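Local coordinates for protein major pollen allergen Jun a 1 (Juniperus ashei, PDB 1PXZ) that shows low pectate lyase activity, cleaving galacturonan by elimination with calcium as cofactor, and is a major cedar pollen allergen, at residues I153-V158 against T183-S188. Sequence-based numbering, arbitrary orientation.
Sequences ITMRNV and TGITIS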
ATOM      1  N   ILE A 153       0.193  -3.314  -7.112  1.00  6.51           N
ATOM      2  CA  ILE A 153      -0.850  -3.855  -6.242  1.00  7.95           C
ATOM      3  C   ILE A 153      -2.149  -3.144  -6.543  1.00 10.47           C
ATOM      4  O   ILE A 153      -2.161  -1.901  -6.486  1.00 14.45           O
ATOM      5  CB  ILE A 153      -0.458  -3.650  -4.766  1.00  7.05           C
ATOM      6  CG1 ILE A 153       0.800  -4.405  -4.332  1.00 12.93           C
ATOM      7  CG2 ILE A 153      -1.641  -3.997  -3.867  1.00  9.59           C
ATOM      8  CD1 ILE A 153       1.302  -4.074  -2.944  1.00 11.39           C
ATOM      9  N   THR A 154      -3.193  -3.892  -6.871  1.00  9.29           N
ATOM     10  CA  THR A 154      -4.460  -3.216  -7.199  1.00 15.50           C
ATOM     11  C   THR A 154      -5.570  -3.720  -6.291  1.00 16.96           C
ATOM     12  O   THR A 154      -5.678  -4.944  -6.179  1.00 11.44           O
ATOM     13  CB  THR A 154      -4.863  -3.462  -8.663  1.00 17.73           C
ATOM     14  OG1 THR A 154      -3.880  -2.882  -9.523  1.00 20.32           O
ATOM     15  CG2 THR A 154      -6.188  -2.779  -8.974  1.00 28.01           C
ATOM     16  N   MET A 155      -6.344  -2.831  -5.677  1.00  9.51           N
ATOM     17  CA  MET A 155      -7.442  -3.266  -4.808  1.00 15.91           C
ATOM     18  C   MET A 155      -8.751  -2.641  -5.289  1.00 20.34           C
ATOM     19  O   MET A 155      -8.819  -1.415  -5.425  1.00 16.83           O
ATOM     20  CB  MET A 155      -7.196  -2.904  -3.342  1.00 12.88           C
ATOM     21  CG  MET A 155      -6.075  -3.723  -2.694  1.00 16.88           C
ATOM     22  SD  MET A 155      -5.583  -2.991  -1.100  1.00 21.20           S
ATOM     23  CE  MET A 155      -4.458  -1.761  -1.784  1.00 23.68           C
ATOM     24  N   ARG A 156      -9.748  -3.486  -5.557  1.00  9.85           N
ATOM     25  CA  ARG A 156     -11.064  -3.031  -5.993  1.00 10.18           C
ATOM     26  C   ARG A 156     -12.104  -3.616  -5.044  1.00 16.76           C
ATOM     27  O   ARG A 156     -12.201  -4.843  -4.939  1.00 12.13           O
ATOM     28  CB  ARG A 156     -11.344  -3.461  -7.424  1.00 15.07           C
ATOM     29  CG  ARG A 156     -12.645  -2.972  -8.015  1.00 34.14           C
ATOM     30  CD  ARG A 156     -12.804  -3.463  -9.444  1.00 53.37           C
ATOM     31  NE  ARG A 156     -13.983  -4.231  -9.757  1.00 62.96           N
ATOM     32  CZ  ARG A 156     -14.922  -4.836  -9.067  1.00 68.31           C
ATOM     33  NH1 ARG A 156     -14.962  -4.848  -7.740  1.00 67.67           N
ATOM     34  NH2 ARG A 156     -15.895  -5.480  -9.715  1.00 70.17           N
ATOM     35  N   ASN A 157     -12.842  -2.760  -4.347  1.00 11.65           N
ATOM     36  CA  ASN A 157     -13.836  -3.297  -3.422  1.00 10.97           C
ATOM     37  C   ASN A 157     -13.220  -4.246  -2.403  1.00 14.89           C
ATOM     38  O   ASN A 157     -13.751  -5.330  -2.182  1.00 15.72           O
ATOM     39  CB  ASN A 157     -14.908  -4.054  -4.218  1.00 19.21           C
ATOM     40  CG  ASN A 157     -16.286  -3.767  -3.642  1.00 31.42           C
ATOM     41  OD1 ASN A 157     -17.249  -3.684  -4.390  1.00 50.63           O
ATOM     42  ND2 ASN A 157     -16.338  -3.610  -2.324  1.00 33.03           N
ATOM     43  N   VAL A 158     -12.113  -3.827  -1.794  1.00 12.64           N
ATOM     44  CA  VAL A 158     -11.423  -4.600  -0.767  1.00 12.76           C
ATOM     45  C   VAL A 158     -11.581  -4.021   0.625  1.00 13.77           C
ATOM     46  O   VAL A 158     -11.517  -2.797   0.811  1.00 13.25           O
ATOM     47  CB  VAL A 158      -9.906  -4.656  -1.103  1.00 13.49           C
ATOM     48  CG1 VAL A 158      -9.146  -5.302   0.037  1.00 15.13           C
ATOM     49  CG2 VAL A 158      -9.718  -5.395  -2.417  1.00  9.51           C
ATOM     50  N   THR A 183     -11.804  -0.005   1.779  1.00 13.15           N
ATOM     51  CA  THR A 183     -11.642   0.773   3.014  1.00 13.32           C
ATOM     52  C   THR A 183     -11.061  -0.139   4.073  1.00 11.10           C
ATOM     53  O   THR A 183     -10.959  -1.359   3.847  1.00 12.23           O
ATOM     54  CB  THR A 183     -12.994   1.404   3.394  1.00 19.19           C
ATOM     55  OG1 THR A 183     -12.790   2.351   4.450  1.00 12.45           O
ATOM     56  CG2 THR A 183     -13.957   0.337   3.894  1.00 23.57           C
ATOM     57  N   GLY A 184     -10.634   0.422   5.191  1.00  9.78           N
ATOM     58  CA  GLY A 184     -10.059  -0.365   6.276  1.00  9.95           C
ATOM     59  C   GLY A 184      -8.701  -0.906   5.835  1.00 12.66           C
ATOM     60  O   GLY A 184      -8.483  -2.105   5.915  1.00 11.93           O
ATOM     61  N   ILE A 185      -7.843   0.008   5.377  1.00 11.04           N
ATOM     62  CA  ILE A 185      -6.544  -0.396   4.824  1.00 11.54           C
ATOM     63  C   ILE A 185      -5.399   0.356   5.456  1.00  9.81           C
ATOM     64  O   ILE A 185      -5.443   1.556   5.694  1.00  7.42           O
ATOM     65  CB  ILE A 185      -6.579  -0.166   3.300  1.00 11.42           C
ATOM     66  CG1 ILE A 185      -7.586  -1.160   2.667  1.00 12.86           C
ATOM     67  CG2 ILE A 185      -5.229  -0.253   2.623  1.00 11.07           C
ATOM     68  CD1 ILE A 185      -8.017  -0.691   1.297  1.00 23.87           C
ATOM     69  N   THR A 186      -4.321  -0.379   5.739  1.00  6.95           N
ATOM     70  CA  THR A 186      -3.099   0.258   6.205  1.00  3.70           C
ATOM     71  C   THR A 186      -1.998  -0.049   5.199  1.00  6.33           C
ATOM     72  O   THR A 186      -1.866  -1.190   4.766  1.00  7.06           O
ATOM     73  CB  THR A 186      -2.689  -0.250   7.597  1.00 11.72           C
ATOM     74  OG1 THR A 186      -3.611   0.293   8.563  1.00 10.44           O
ATOM     75  CG2 THR A 186      -1.302   0.193   8.044  1.00  9.14           C
ATOM     76  N   ILE A 187      -1.248   0.984   4.871  1.00  5.05           N
ATOM     77  CA  ILE A 187      -0.098   0.825   3.969  1.00  5.94           C
ATOM     78  C   ILE A 187       1.101   1.290   4.761  1.00  6.53           C
ATOM     79  O   ILE A 187       1.244   2.498   5.000  1.00  6.41           O
ATOM     80  CB  ILE A 187      -0.354   1.646   2.708  1.00  7.20           C
ATOM     81  CG1 ILE A 187      -1.554   1.107   1.902  1.00  3.89           C
ATOM     82  CG2 ILE A 187       0.897   1.780   1.852  1.00  7.14           C
ATOM     83  CD1 ILE A 187      -2.130   2.119   0.923  1.00  5.27           C
ATOM     84  N   SER A 188       1.953   0.362   5.180  1.00  5.98           N
ATOM     85  CA  SER A 188       2.953   0.719   6.185  1.00  4.79           C
ATOM     86  C   SER A 188       4.332   0.131   5.905  1.00  9.71           C
ATOM     87  O   SER A 188       4.406  -0.954   5.323  1.00  9.04           O
ATOM     88  CB  SER A 188       2.490   0.224   7.576  1.00 11.90           C
ATOM     89  OG  SER A 188       2.207  -1.172   7.561  1.00  7.50           O
TER
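V158 and T183 are linked by the one backbone hydrogen bond between their segments, T183 N to V158 O at 3.0 Å, at a corner where successive coils of the right-handed parallel beta-helix meet, with their CA atoms 6.6 Å apart. The bond is bent at the hydrogen, 151°, although the donor nitrogen lies almost in line with the carbonyl, at a C=O...N angle of 167°. The pair illustrates how a solenoid joins successive turns at its corners: the backbone takes positive phi at N157, just before V158, and G184, also with positive phi, turns the chain from T183 into strand 185-195 on another face. Inside the corner, M155 and I185 reach toward each other from different faces of successive coils and slide past one another in opposite directions. In M155, CG anti to the carbonyl carbon (chi1 -70°) and an extended chi2 carry SD to within 4.1 Å of I185 CD1, while the bend at chi3 turns CE, which stays farther from I185. M110, I176 and V178 add to the apolar packing, touching M155 from the neighbouring strands 108-111 and 174-179, within the interior of the helix. CB of T183 leaves the backbone away from 153-158, and its OG1 hydrogen-bonds with the backbone of S212 and K214, extending the corner to a further coil. The CD1 methyl of I185 lies beside the link, 4.1 Å from V158 O.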